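PDB 4HEI: ribosome hibernation protein YHBH from Vibrio cholerae serotype O1, which associates with 100S ribosome dimers in stationary phase and probably inhibits translation by binding the small ribosomal subunit. Local coordinates for residues A[3-8]-A[19-24]; A[11-16]-A[69-74]; A[32-37]-A[54-59]; A[61-66]-A[79-84]. One frame throughout, in Å; residues are numbered along the deposited sequence.

How the contacts relate
The four contacts sample a fold of two helices on one mixed four-stranded sheet, the beta-alpha-beta-beta-beta-alpha fold shared with YfiA. Contact 1 sets helix 14-27 against the outermost strand 2-8, contact 3 pairs strands 34-44 and 47-56 in mid-sheet, and contact 4 lays helix 70-91 on the other outermost strand, 59-67. Contact 2 joins the starts of the two helices. Along the chain, contact 1 closes before contact 3 opens, and contact 3 before contact 4; contact 2 spans residues 11 to 74 and crosses both helix-strand contacts. Centres of contacts 1 and 2 lie about 9 Å apart, those of contacts 2 and 3 about 23 Å. F24 and L81 touch, joining contacts 1 and 4 between helices and sheet.

Contact 1 (A[3-8]-A[19-24]); sequences INIQGH and YVHSKF
N4 OD1 is gripped by two amides, Q6 NE2 at 2.9 Å (N-H...acceptor angle 153°) and Q38 NE2 of the next strand, on the face of the sheet turned away from the one where I3 and I5 meet V20, H21 and F24. On that second face helix 14-27 covers strand 2-8, the first step of the beta-alpha-beta unit 2-8, 14-27, 34-44 that opens this YfiA-like fold. The axes of 3-8 and 19-24 approach to 10.3 Å and make an angle of 146°, as expected where a helix returns across its sheet. No hydrogen bond crosses the gap, which apolar groups and one imidazole fill. Each isoleucine has CG1 beside its backbone N (chi1 of I3 is -53°) and an extended chain beyond, which carries CD1 out to the helix. I3 CD1 settles between F24 CB, 3.5 Å away, and H21 ND1, 3.7 Å away. The side chains of I3 and H21 run alongside one another head to tail, whereas I3 meets F24 at a slant. Further along the strand, I5 and V20 meet tip to tip, with I5 CD1 3.6 Å from V20 CG1. The same imidazole also touches this second methyl, since H21 CD2 lies 4.1 Å from I5 CD1; one ring thus spans both isoleucines at the partly exposed border, while I5, V20 and F24 are buried. Deeper in, F24 reaches V37 and V39 of strand 34-44 and L81 of helix 70-91. V20 O lies in plane at the edge of the F24 ring and accepts from F24 N at 3.1 Å.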
loop_
_atom_site.group_PDB
_atom_site.type_symbol
_atom_site.label_atom_id
_atom_site.label_comp_id
_atom_site.label_asym_id
_atom_site.label_seq_id
_atom_site.Cartn_x
_atom_site.Cartn_y
_atom_site.Cartn_z
ATOM N N ILE A 3 2.765 -4.645 -8.987
ATOM C CA ILE A 3 2.508 -3.370 -8.326
ATOM C C ILE A 3 2.672 -2.162 -9.234
ATOM O O ILE A 3 3.686 -2.021 -9.916
ATOM C CB ILE A 3 3.461 -3.151 -7.132
ATOM C CG1 ILE A 3 3.418 -4.350 -6.188
ATOM C CG2 ILE A 3 3.065 -1.885 -6.383
ATOM C CD1 ILE A 3 4.482 -4.302 -5.108
ATOM N N ASN A 4 1.672 -1.291 -9.243
ATOM C CA ASN A 4 1.750 -0.077 -10.035
ATOM C C ASN A 4 1.750 1.077 -9.046
ATOM O O ASN A 4 0.797 1.259 -8.294
ATOM C CB ASN A 4 0.558 0.061 -10.990
ATOM C CG ASN A 4 0.634 1.330 -11.825
ATOM O OD1 ASN A 4 0.496 2.437 -11.307
ATOM N ND2 ASN A 4 0.878 1.174 -13.121
ATOM N N ILE A 5 2.833 1.844 -9.033
ATOM C CA ILE A 5 2.936 2.973 -8.126
ATOM C C ILE A 5 2.818 4.267 -8.906
ATOM O O ILE A 5 3.574 4.499 -9.854
ATOM C CB ILE A 5 4.286 2.972 -7.385
ATOM C CG1 ILE A 5 4.470 1.645 -6.651
ATOM C CG2 ILE A 5 4.351 4.140 -6.413
ATOM C CD1 ILE A 5 5.826 1.484 -5.996
ATOM N N GLN A 6 1.870 5.105 -8.505
ATOM C CA GLN A 6 1.661 6.391 -9.155
ATOM C C GLN A 6 1.760 7.521 -8.140
ATOM O O GLN A 6 1.424 7.354 -6.968
ATOM C CB GLN A 6 0.288 6.437 -9.825
ATOM C CG GLN A 6 0.117 5.474 -10.982
ATOM C CD GLN A 6 1.090 5.751 -12.105
ATOM O OE1 GLN A 6 1.246 6.895 -12.530
ATOM N NE2 GLN A 6 1.746 4.704 -12.598
ATOM N N GLY A 7 2.228 8.676 -8.604
ATOM C CA GLY A 7 2.339 9.827 -7.731
ATOM C C GLY A 7 1.464 10.951 -8.249
ATOM O O GLY A 7 1.170 11.010 -9.442
ATOM N N HIS A 8 1.031 11.829 -7.351
ATOM C CA HIS A 8 0.202 12.972 -7.724
ATOM C C HIS A 8 0.591 14.171 -6.863
ATOM O O HIS A 8 0.501 14.116 -5.636
ATOM C CB HIS A 8 -1.280 12.656 -7.519
ATOM C CG HIS A 8 -2.190 13.799 -7.850
ATOM N ND1 HIS A 8 -2.465 14.180 -9.145
ATOM C CD2 HIS A 8 -2.864 14.661 -7.052
ATOM C CE1 HIS A 8 -3.269 15.228 -9.131
ATOM N NE2 HIS A 8 -3.527 15.540 -7.874
ATOM N N TYR A 19 11.094 1.568 -1.372
ATOM C CA TYR A 19 10.531 1.312 -0.054
ATOM C C TYR A 19 9.188 0.603 -0.172
ATOM O O TYR A 19 8.931 -0.378 0.527
ATOM C CB TYR A 19 10.353 2.628 0.711
ATOM C CG TYR A 19 9.936 2.438 2.146
ATOM C CD1 TYR A 19 10.814 1.886 3.076
ATOM C CD2 TYR A 19 8.660 2.796 2.575
ATOM C CE1 TYR A 19 10.431 1.694 4.395
ATOM C CE2 TYR A 19 8.268 2.606 3.890
ATOM C CZ TYR A 19 9.159 2.055 4.793
ATOM O OH TYR A 19 8.778 1.863 6.095
ATOM N N VAL A 20 8.327 1.106 -1.050
ATOM C CA VAL A 20 7.017 0.493 -1.244
ATOM C C VAL A 20 7.195 -0.963 -1.654
ATOM O O VAL A 20 6.552 -1.854 -1.100
ATOM C CB VAL A 20 6.205 1.222 -2.323
ATOM C CG1 VAL A 20 4.932 0.434 -2.638
ATOM C CG2 VAL A 20 5.842 2.634 -1.835
ATOM N N HIS A 21 8.071 -1.199 -2.622
ATOM C CA HIS A 21 8.320 -2.562 -3.075
ATOM C C HIS A 21 8.808 -3.434 -1.924
ATOM O O HIS A 21 8.384 -4.585 -1.777
ATOM C CB HIS A 21 9.331 -2.555 -4.223
ATOM C CG HIS A 21 8.693 -2.441 -5.569
ATOM N ND1 HIS A 21 7.974 -3.471 -6.136
ATOM C CD2 HIS A 21 8.626 -1.410 -6.444
ATOM C CE1 HIS A 21 7.491 -3.080 -7.302
ATOM N NE2 HIS A 21 7.872 -1.833 -7.513
ATOM N N SER A 22 9.679 -2.876 -1.096
ATOM C CA SER A 22 10.205 -3.603 0.050
ATOM C C SER A 22 9.070 -4.078 0.961
ATOM O O SER A 22 9.009 -5.255 1.337
ATOM C CB SER A 22 11.165 -2.701 0.834
ATOM O OG SER A 22 11.694 -3.382 1.956
ATOM N N LYS A 23 8.168 -3.164 1.305
ATOM C CA LYS A 23 7.038 -3.484 2.176
ATOM C C LYS A 23 6.137 -4.577 1.596
ATOM O O LYS A 23 5.694 -5.469 2.318
ATOM C CB LYS A 23 6.197 -2.226 2.434
ATOM C CG LYS A 23 6.982 -1.045 2.986
ATOM C CD LYS A 23 7.480 -1.294 4.402
ATOM C CE LYS A 23 6.326 -1.353 5.385
ATOM N NZ LYS A 23 6.798 -1.396 6.794
ATOM N N PHE A 24 5.859 -4.505 0.297
ATOM C CA PHE A 24 5.000 -5.492 -0.344
ATOM C C PHE A 24 5.675 -6.843 -0.554
ATOM O O PHE A 24 5.012 -7.880 -0.544
ATOM C CB PHE A 24 4.442 -4.926 -1.651
ATOM C CG PHE A 24 3.246 -4.045 -1.444
ATOM C CD1 PHE A 24 1.979 -4.603 -1.291
ATOM C CD2 PHE A 24 3.389 -2.668 -1.327
ATOM C CE1 PHE A 24 0.872 -3.798 -1.023
ATOM C CE2 PHE A 24 2.289 -1.856 -1.058
ATOM C CZ PHE A 24 1.028 -2.424 -0.904
#

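Contact 2 (A[11-16]-A[69-74]); sequences DLTDSM and NMYAAI
S15 extends OG away from its backbone N (chi1 175°) while Y71 keeps its ring beside its own N (chi1 -71°), and these two rotations bring the hydroxyls together, S15 OG standing 2.7 Å from Y71 OH. They are hydrogen-bonded, though either could be the donor. A second, indirect link runs through water 1, which lies in the plane of the Y71 ring at its edge, 2.6 Å from Y71 OH and 2.8 Å from T13 OG1. T13 OG1 also takes the M16 amide, N to OG1 3.2 Å, as the N-cap of helix 14-27. The threonine oxygen therefore serves helix and water at once, and the phenol is held from two directions. M16 adds an apolar contact beside these polar groups: its CG packs against Y71 CZ at 3.8 Å, the methionine side chain running across that of the tyrosine at about a right angle. Farther out, M16 SD comes within 4.1 Å of M70 CG, again nearly at right angles. The other helix is capped in the same manner, N69 OD1 receiving A72 N at 3.0 Å in the carbonyl plane, on a lone pair. Around the pair, M16 and M70 both rest on I10 and on L41 of strand 34-44, and the Y71 ring packs edge-to-face with Y19. Two N-capped helix starts thus meet beside L41, where both helices of the beta-alpha-beta-beta-beta-alpha fold pack on one sheet.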
loop_
_atom_site.group_PDB
_atom_site.type_symbol
_atom_site.label_atom_id
_atom_site.label_comp_id
_atom_site.label_asym_id
_atom_site.label_seq_id
_atom_site.Cartn_x
_atom_site.Cartn_y
_atom_site.Cartn_z
ATOM N N ASP A 11 7.006 14.642 -5.610
ATOM C CA ASP A 11 8.227 14.247 -6.288
ATOM C C ASP A 11 8.443 12.778 -5.968
ATOM O O ASP A 11 9.099 12.440 -4.984
ATOM C CB ASP A 11 9.418 15.074 -5.795
ATOM C CG ASP A 11 10.739 14.585 -6.364
ATOM O OD1 ASP A 11 10.727 14.002 -7.467
ATOM O OD2 ASP A 11 11.786 14.793 -5.717
ATOM N N LEU A 12 7.858 11.911 -6.786
ATOM C CA LEU A 12 7.986 10.470 -6.596
ATOM C C LEU A 12 9.443 10.069 -6.841
ATOM O O LEU A 12 9.939 10.166 -7.962
ATOM C CB LEU A 12 7.058 9.737 -7.571
ATOM C CG LEU A 12 6.873 8.225 -7.425
ATOM C CD1 LEU A 12 6.293 7.897 -6.056
ATOM C CD2 LEU A 12 5.939 7.730 -8.524
ATOM N N THR A 13 10.125 9.633 -5.787
ATOM C CA THR A 13 11.528 9.241 -5.886
ATOM C C THR A 13 11.700 7.732 -5.961
ATOM O O THR A 13 10.787 6.975 -5.630
ATOM C CB THR A 13 12.333 9.736 -4.670
ATOM O OG1 THR A 13 11.838 9.105 -3.485
ATOM C CG2 THR A 13 12.201 11.245 -4.518
ATOM N N ASP A 14 12.876 7.293 -6.393
ATOM C CA ASP A 14 13.141 5.864 -6.483
ATOM C C ASP A 14 13.178 5.259 -5.090
ATOM O O ASP A 14 12.896 4.076 -4.919
ATOM C CB ASP A 14 14.463 5.605 -7.202
ATOM C CG ASP A 14 14.403 5.977 -8.665
ATOM O OD1 ASP A 14 13.474 5.503 -9.354
ATOM O OD2 ASP A 14 15.279 6.737 -9.125
ATOM N N SER A 15 13.525 6.074 -4.099
ATOM C CA SER A 15 13.568 5.600 -2.721
ATOM C C SER A 15 12.160 5.237 -2.265
ATOM O O SER A 15 11.960 4.216 -1.613
ATOM C CB SER A 15 14.148 6.669 -1.792
ATOM O OG SER A 15 14.072 6.244 -0.440
ATOM N N MET A 16 11.186 6.082 -2.596
ATOM C CA MET A 16 9.807 5.811 -2.223
ATOM C C MET A 16 9.364 4.516 -2.881
ATOM O O MET A 16 8.820 3.628 -2.226
ATOM C CB MET A 16 8.879 6.945 -2.673
ATOM C CG MET A 16 8.710 8.055 -1.657
ATOM S SD MET A 16 7.730 9.413 -2.331
ATOM C CE MET A 16 9.006 10.608 -2.641
ATOM N N ASN A 69 4.929 12.879 7.173
ATOM C CA ASN A 69 6.042 12.241 6.461
ATOM C C ASN A 69 5.509 11.090 5.595
ATOM O O ASN A 69 4.812 10.211 6.087
ATOM C CB ASN A 69 7.077 11.710 7.459
ATOM C CG ASN A 69 8.239 11.012 6.779
ATOM O OD1 ASN A 69 8.170 9.823 6.469
ATOM N ND2 ASN A 69 9.307 11.756 6.529
ATOM N N MET A 70 5.849 11.098 4.311
ATOM C CA MET A 70 5.369 10.073 3.382
ATOM C C MET A 70 5.764 8.642 3.735
ATOM O O MET A 70 4.962 7.724 3.607
ATOM C CB MET A 70 5.827 10.395 1.956
ATOM C CG MET A 70 5.276 9.444 0.892
ATOM S SD MET A 70 3.461 9.381 0.878
ATOM C CE MET A 70 3.101 10.844 -0.044
ATOM N N TYR A 71 6.993 8.441 4.190
ATOM C CA TYR A 71 7.417 7.095 4.542
ATOM C C TYR A 71 6.624 6.585 5.732
ATOM O O TYR A 71 6.284 5.404 5.803
ATOM C CB TYR A 71 8.921 7.080 4.818
ATOM C CG TYR A 71 9.739 7.258 3.560
ATOM C CD1 TYR A 71 10.106 6.163 2.781
ATOM C CD2 TYR A 71 10.115 8.528 3.130
ATOM C CE1 TYR A 71 10.828 6.321 1.610
ATOM C CE2 TYR A 71 10.841 8.703 1.956
ATOM C CZ TYR A 71 11.196 7.597 1.201
ATOM O OH TYR A 71 11.914 7.767 0.044
ATOM N N ALA A 72 6.312 7.478 6.667
ATOM C CA ALA A 72 5.525 7.107 7.835
ATOM C C ALA A 72 4.097 6.811 7.365
ATOM O O ALA A 72 3.420 5.936 7.905
ATOM C CB ALA A 72 5.519 8.244 8.849
ATOM N N ALA A 73 3.646 7.553 6.359
ATOM C CA ALA A 73 2.306 7.348 5.812
ATOM C C ALA A 73 2.223 5.943 5.217
ATOM O O ALA A 73 1.255 5.215 5.439
ATOM C CB ALA A 73 2.010 8.393 4.737
ATOM N N ILE A 74 3.251 5.563 4.465
ATOM C CA ILE A 74 3.287 4.244 3.852
ATOM C C ILE A 74 3.289 3.152 4.915
ATOM O O ILE A 74 2.612 2.140 4.769
ATOM C CB ILE A 74 4.520 4.098 2.937
ATOM C CG1 ILE A 74 4.384 5.061 1.752
ATOM C CG2 ILE A 74 4.647 2.660 2.442
ATOM C CD1 ILE A 74 5.666 5.262 0.979
HETATM O O HOH W 1 12.432 10.153 -0.910
#

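Contact 3 (A[32-37]-A[54-59]); sequences DHINHV and LHVNQA. With 3CO (cobalt (III) ion), chain D.
V37 and L54 lie side by side and point the same way, and V37 CG1 meets L54 CD2 at 3.5 Å, tighter than an ordinary van der Waals contact. They are an antiparallel non-hydrogen-bonded pair. The side chains of I34 and V56 pass at a slant with a looser fit, their CG1 atoms 4.1 Å apart. Next to the V37-L54 pair the register slips by one residue: H55 N donates to H36 O at 2.9 Å, whereas N35 N donates to H55 O at 2.8 Å. Two residues thus face one, a beta bulge. The H55 ring is set with H36 O in plane at its edge, 3.3 Å from H55 CD2. The ring's other flank carries H55 ND1, bound to a cobalt ion at 2.0 Å. Past the bulge, a type II turn from V56 to A59 is closed by A59 N donating to V56 O at 3.1 Å, and V56 N returns a bond to A59 O at 2.9 Å. This is the open end of the hairpin formed by the two inner strands: V37 pairs through its backbone with Q2 and N4 and L54 with I61, while V37 and L54 pack on F24 of helix 14-27, and L54 and V56 on L85 of helix 70-91.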
loop_
_atom_site.group_PDB
_atom_site.type_symbol
_atom_site.label_atom_id
_atom_site.label_comp_id
_atom_site.label_asym_id
_atom_site.label_seq_id
_atom_site.Cartn_x
_atom_site.Cartn_y
_atom_site.Cartn_z
ATOM N N ASP A 32 -0.431 -14.953 0.079
ATOM C CA ASP A 32 0.005 -15.358 -1.256
ATOM C C ASP A 32 -1.009 -15.310 -2.398
ATOM O O ASP A 32 -0.740 -15.830 -3.483
ATOM C CB ASP A 32 0.597 -16.764 -1.171
ATOM C CG ASP A 32 -0.411 -17.789 -0.693
ATOM O OD1 ASP A 32 0.012 -18.894 -0.291
ATOM O OD2 ASP A 32 -1.628 -17.495 -0.726
ATOM N N HIS A 33 -2.159 -14.685 -2.174
ATOM C CA HIS A 33 -3.170 -14.603 -3.218
ATOM C C HIS A 33 -3.371 -13.177 -3.739
ATOM O O HIS A 33 -4.438 -12.823 -4.233
ATOM C CB HIS A 33 -4.489 -15.169 -2.702
ATOM C CG HIS A 33 -4.390 -16.592 -2.251
ATOM N ND1 HIS A 33 -3.876 -17.590 -3.050
ATOM C CD2 HIS A 33 -4.749 -17.188 -1.089
ATOM C CE1 HIS A 33 -3.923 -18.739 -2.402
ATOM N NE2 HIS A 33 -4.448 -18.523 -1.209
ATOM N N ILE A 34 -2.323 -12.371 -3.618
ATOM C CA ILE A 34 -2.319 -10.985 -4.068
ATOM C C ILE A 34 -1.991 -10.912 -5.556
ATOM O O ILE A 34 -0.887 -11.260 -5.974
ATOM C CB ILE A 34 -1.260 -10.160 -3.298
ATOM C CG1 ILE A 34 -1.607 -10.119 -1.808
ATOM C CG2 ILE A 34 -1.182 -8.749 -3.877
ATOM C CD1 ILE A 34 -0.546 -9.462 -0.944
ATOM N N ASN A 35 -2.951 -10.457 -6.353
ATOM C CA ASN A 35 -2.748 -10.336 -7.786
ATOM C C ASN A 35 -2.292 -8.920 -8.128
ATOM O O ASN A 35 -1.125 -8.580 -7.929
ATOM C CB ASN A 35 -4.038 -10.705 -8.517
ATOM C CG ASN A 35 -4.520 -12.100 -8.153
ATOM O OD1 ASN A 35 -3.744 -13.055 -8.176
ATOM N ND2 ASN A 35 -5.796 -12.223 -7.806
ATOM N N HIS A 36 -3.191 -8.083 -8.626
ATOM C CA HIS A 36 -2.794 -6.720 -8.948
ATOM C C HIS A 36 -2.795 -5.818 -7.723
ATOM O O HIS A 36 -3.618 -5.966 -6.820
ATOM C CB HIS A 36 -3.701 -6.117 -10.025
ATOM C CG HIS A 36 -3.252 -6.406 -11.426
ATOM N ND1 HIS A 36 -3.512 -7.601 -12.064
ATOM C CD2 HIS A 36 -2.539 -5.659 -12.304
ATOM C CE1 HIS A 36 -2.982 -7.576 -13.274
ATOM N NE2 HIS A 36 -2.385 -6.410 -13.444
ATOM N N VAL A 37 -1.850 -4.887 -7.700
ATOM C CA VAL A 37 -1.738 -3.935 -6.604
ATOM C C VAL A 37 -1.552 -2.530 -7.161
ATOM O O VAL A 37 -0.742 -2.313 -8.063
ATOM C CB VAL A 37 -0.523 -4.244 -5.698
ATOM C CG1 VAL A 37 -0.372 -3.157 -4.639
ATOM C CG2 VAL A 37 -0.685 -5.615 -5.045
ATOM N N LEU A 54 -5.541 -3.611 -3.117
ATOM C CA LEU A 54 -4.977 -4.922 -3.388
ATOM C C LEU A 54 -6.090 -5.817 -3.924
ATOM O O LEU A 54 -7.161 -5.931 -3.321
ATOM C CB LEU A 54 -4.401 -5.540 -2.113
ATOM C CG LEU A 54 -3.494 -4.718 -1.191
ATOM C CD1 LEU A 54 -2.830 -5.658 -0.186
ATOM C CD2 LEU A 54 -2.450 -3.973 -1.989
ATOM N N HIS A 55 -5.840 -6.433 -5.070
ATOM C CA HIS A 55 -6.814 -7.324 -5.676
ATOM C C HIS A 55 -6.372 -8.745 -5.364
ATOM O O HIS A 55 -5.386 -9.239 -5.912
ATOM C CB HIS A 55 -6.865 -7.061 -7.175
ATOM C CG HIS A 55 -7.243 -5.649 -7.521
ATOM N ND1 HIS A 55 -8.530 -5.280 -7.857
ATOM C CD2 HIS A 55 -6.511 -4.510 -7.530
ATOM C CE1 HIS A 55 -8.573 -3.974 -8.056
ATOM N NE2 HIS A 55 -7.361 -3.482 -7.864
ATOM N N VAL A 56 -7.107 -9.382 -4.461
ATOM C CA VAL A 56 -6.810 -10.739 -4.025
ATOM C C VAL A 56 -7.898 -11.687 -4.516
ATOM O O VAL A 56 -8.901 -11.255 -5.082
ATOM C CB VAL A 56 -6.732 -10.812 -2.482
ATOM C CG1 VAL A 56 -5.703 -9.817 -1.963
ATOM C CG2 VAL A 56 -8.095 -10.512 -1.877
ATOM N N ASN A 57 -7.700 -12.983 -4.300
ATOM C CA ASN A 57 -8.681 -13.963 -4.743
ATOM C C ASN A 57 -10.093 -13.696 -4.224
ATOM O O ASN A 57 -10.369 -13.806 -3.028
ATOM C CB ASN A 57 -8.225 -15.373 -4.357
ATOM C CG ASN A 57 -7.232 -15.956 -5.354
ATOM O OD1 ASN A 57 -6.214 -15.337 -5.672
ATOM N ND2 ASN A 57 -7.528 -17.152 -5.853
ATOM N N GLN A 58 -10.974 -13.322 -5.146
ATOM C CA GLN A 58 -12.375 -13.046 -4.846
ATOM C C GLN A 58 -12.629 -11.868 -3.907
ATOM O O GLN A 58 -13.652 -11.834 -3.223
ATOM C CB GLN A 58 -13.038 -14.298 -4.269
ATOM C CG GLN A 58 -12.923 -15.519 -5.159
ATOM C CD GLN A 58 -13.531 -16.755 -4.528
ATOM O OE1 GLN A 58 -13.177 -17.131 -3.410
ATOM N NE2 GLN A 58 -14.449 -17.397 -5.245
ATOM N N ALA A 59 -11.715 -10.902 -3.867
ATOM C CA ALA A 59 -11.918 -9.748 -3.000
ATOM C C ALA A 59 -10.925 -8.615 -3.221
ATOM O O ALA A 59 -9.936 -8.761 -3.930
ATOM C CB ALA A 59 -11.884 -10.186 -1.541
HETATM CO CO 3CO D . -10.090 -6.191 -8.749
#

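Contact 4 (A[61-66]-A[79-84]); sequences IHAHAD and DKLVRQ. With 3CO (cobalt (III) ion), chain C.
Strand 61-66 and helix 79-84 run nearly antiparallel, I61 opposite Q84 and A63 opposite L81, with axes 154° apart and only 8.1 Å at closest approach. This is the final strand-to-helix step of the beta-alpha-beta-beta-beta-alpha fold, in which the last helix folds back over the outermost strand. Alternation sorts the strand: I61, A63 and A65 turn to the helix, H62 and H64 away from it. Two alanines among the inward residues fit the short axis distance. L81 CD2 sits in the groove between I61 CG2, 3.7 Å away, and A63 CB, 3.9 Å away, while I61 and Q84 overlap flank to flank, their chains heading opposite ways. Backbone bonds of A63 to A52 and of A65 to A50 use one edge of the strand, and on the other edge the helix reaches over with two polar side chains. Q84 NE2 donates to H62 O at 3.1 Å; H62 O is close to the amide plane of Q84, but the donor stands above the carbonyl plane, 47° out of it, so it does not sit on a carbonyl lone-pair direction. K80 behaves differently. Its CB touches A63 CB at the root of the chain, which is fully extended beyond CG and delivers NZ to H64 O at 2.7 Å within the carbonyl plane. F24 of helix 14-27 packs against L81 from within the core. On the outer face, H62 and H64 share a cobalt ion with one atom from outside both segments, bound by H62 NE2 at 2.1 Å and H64 NE2 at 1.9 Å.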
loop_
_atom_site.group_PDB
_atom_site.type_symbol
_atom_site.label_atom_id
_atom_site.label_comp_id
_atom_site.label_asym_id
_atom_site.label_seq_id
_atom_site.Cartn_x
_atom_site.Cartn_y
_atom_site.Cartn_z
ATOM N N ILE A 61 -8.898 -5.299 -1.101
ATOM C CA ILE A 61 -8.463 -4.733 0.156
ATOM C C ILE A 61 -8.077 -3.308 -0.213
ATOM O O ILE A 61 -7.265 -3.088 -1.124
ATOM C CB ILE A 61 -7.236 -5.480 0.719
ATOM C CG1 ILE A 61 -7.608 -6.938 1.004
ATOM C CG2 ILE A 61 -6.734 -4.789 1.984
ATOM C CD1 ILE A 61 -8.718 -7.101 2.019
ATOM N N HIS A 62 -8.677 -2.345 0.475
ATOM C CA HIS A 62 -8.406 -0.945 0.188
ATOM C C HIS A 62 -8.232 -0.142 1.467
ATOM O O HIS A 62 -8.920 -0.380 2.463
ATOM C CB HIS A 62 -9.549 -0.362 -0.672
ATOM C CG HIS A 62 -9.524 1.132 -0.803
ATOM N ND1 HIS A 62 -10.104 1.970 0.125
ATOM C CD2 HIS A 62 -8.974 1.938 -1.742
ATOM C CE1 HIS A 62 -9.910 3.227 -0.235
ATOM N NE2 HIS A 62 -9.227 3.237 -1.364
ATOM N N ALA A 63 -7.286 0.785 1.434
ATOM C CA ALA A 63 -7.036 1.651 2.572
ATOM C C ALA A 63 -6.182 2.852 2.201
ATOM O O ALA A 63 -5.460 2.831 1.208
ATOM C CB ALA A 63 -6.359 0.861 3.683
ATOM N N HIS A 64 -6.293 3.900 3.009
ATOM C CA HIS A 64 -5.520 5.122 2.850
ATOM C C HIS A 64 -4.926 5.401 4.226
ATOM O O HIS A 64 -5.484 4.981 5.245
ATOM C CB HIS A 64 -6.402 6.329 2.508
ATOM C CG HIS A 64 -7.033 6.279 1.153
ATOM N ND1 HIS A 64 -7.683 7.364 0.607
ATOM C CD2 HIS A 64 -7.134 5.281 0.243
ATOM C CE1 HIS A 64 -8.159 7.037 -0.580
ATOM N NE2 HIS A 64 -7.839 5.779 -0.824
ATOM N N ALA A 65 -3.819 6.130 4.246
ATOM C CA ALA A 65 -3.168 6.527 5.491
ATOM C C ALA A 65 -2.457 7.842 5.190
ATOM O O ALA A 65 -1.978 8.052 4.073
ATOM C CB ALA A 65 -2.163 5.459 5.940
ATOM N N ASP A 66 -2.421 8.754 6.157
ATOM C CA ASP A 66 -1.739 10.019 5.916
ATOM C C ASP A 66 -0.828 10.388 7.074
ATOM O O ASP A 66 -1.004 9.907 8.191
ATOM C CB ASP A 66 -2.740 11.148 5.631
ATOM C CG ASP A 66 -3.490 11.604 6.863
ATOM O OD1 ASP A 66 -4.173 12.646 6.773
ATOM O OD2 ASP A 66 -3.407 10.936 7.912
ATOM N N ASP A 79 0.172 -1.214 7.665
ATOM C CA ASP A 79 -0.413 -1.766 8.879
ATOM C C ASP A 79 -1.921 -1.939 8.714
ATOM O O ASP A 79 -2.486 -2.918 9.195
ATOM C CB ASP A 79 -0.112 -0.879 10.093
ATOM C CG ASP A 79 1.310 -1.055 10.602
ATOM O OD1 ASP A 79 1.797 -2.202 10.598
ATOM O OD2 ASP A 79 1.938 -0.058 11.018
ATOM N N LYS A 80 -2.568 -1.001 8.026
ATOM C CA LYS A 80 -4.011 -1.099 7.801
ATOM C C LYS A 80 -4.325 -2.248 6.840
ATOM O O LYS A 80 -5.281 -2.995 7.041
ATOM C CB LYS A 80 -4.566 0.205 7.220
ATOM C CG LYS A 80 -4.488 1.406 8.145
ATOM C CD LYS A 80 -5.258 2.586 7.559
ATOM C CE LYS A 80 -5.137 3.822 8.432
ATOM N NZ LYS A 80 -5.965 4.944 7.903
ATOM N N LEU A 81 -3.514 -2.383 5.793
ATOM C CA LEU A 81 -3.714 -3.443 4.810
ATOM C C LEU A 81 -3.522 -4.818 5.447
ATOM O O LEU A 81 -4.292 -5.738 5.196
ATOM C CB LEU A 81 -2.732 -3.278 3.641
ATOM C CG LEU A 81 -2.876 -2.013 2.789
ATOM C CD1 LEU A 81 -1.750 -1.970 1.765
ATOM C CD2 LEU A 81 -4.232 -2.013 2.092
ATOM N N VAL A 82 -2.491 -4.947 6.279
ATOM C CA VAL A 82 -2.216 -6.215 6.952
ATOM C C VAL A 82 -3.396 -6.633 7.829
ATOM O O VAL A 82 -3.777 -7.804 7.835
ATOM C CB VAL A 82 -0.935 -6.127 7.823
ATOM C CG1 VAL A 82 -0.754 -7.412 8.630
ATOM C CG2 VAL A 82 0.276 -5.904 6.939
ATOM N N ARG A 83 -3.981 -5.685 8.563
ATOM C CA ARG A 83 -5.132 -5.989 9.418
ATOM C C ARG A 83 -6.259 -6.543 8.562
ATOM O O ARG A 83 -6.861 -7.567 8.889
ATOM C CB ARG A 83 -5.648 -4.737 10.138
ATOM C CG ARG A 83 -4.677 -4.101 11.109
ATOM C CD ARG A 83 -5.420 -3.258 12.145
ATOM N NE ARG A 83 -4.497 -2.548 13.024
ATOM C CZ ARG A 83 -3.885 -1.411 12.709
ATOM N NH1 ARG A 83 -4.101 -0.839 11.531
ATOM N NH2 ARG A 83 -3.042 -0.852 13.567
ATOM N N GLN A 84 -6.551 -5.859 7.462
ATOM C CA GLN A 84 -7.616 -6.299 6.573
ATOM C C GLN A 84 -7.296 -7.627 5.892
ATOM O O GLN A 84 -8.186 -8.447 5.675
ATOM C CB GLN A 84 -7.902 -5.228 5.522
ATOM C CG GLN A 84 -8.450 -3.938 6.102
ATOM C CD GLN A 84 -8.794 -2.924 5.029
ATOM O OE1 GLN A 84 -9.609 -3.188 4.143
ATOM N NE2 GLN A 84 -8.169 -1.757 5.103
HETATM CO CO 3CO C . -8.498 4.886 -2.387
#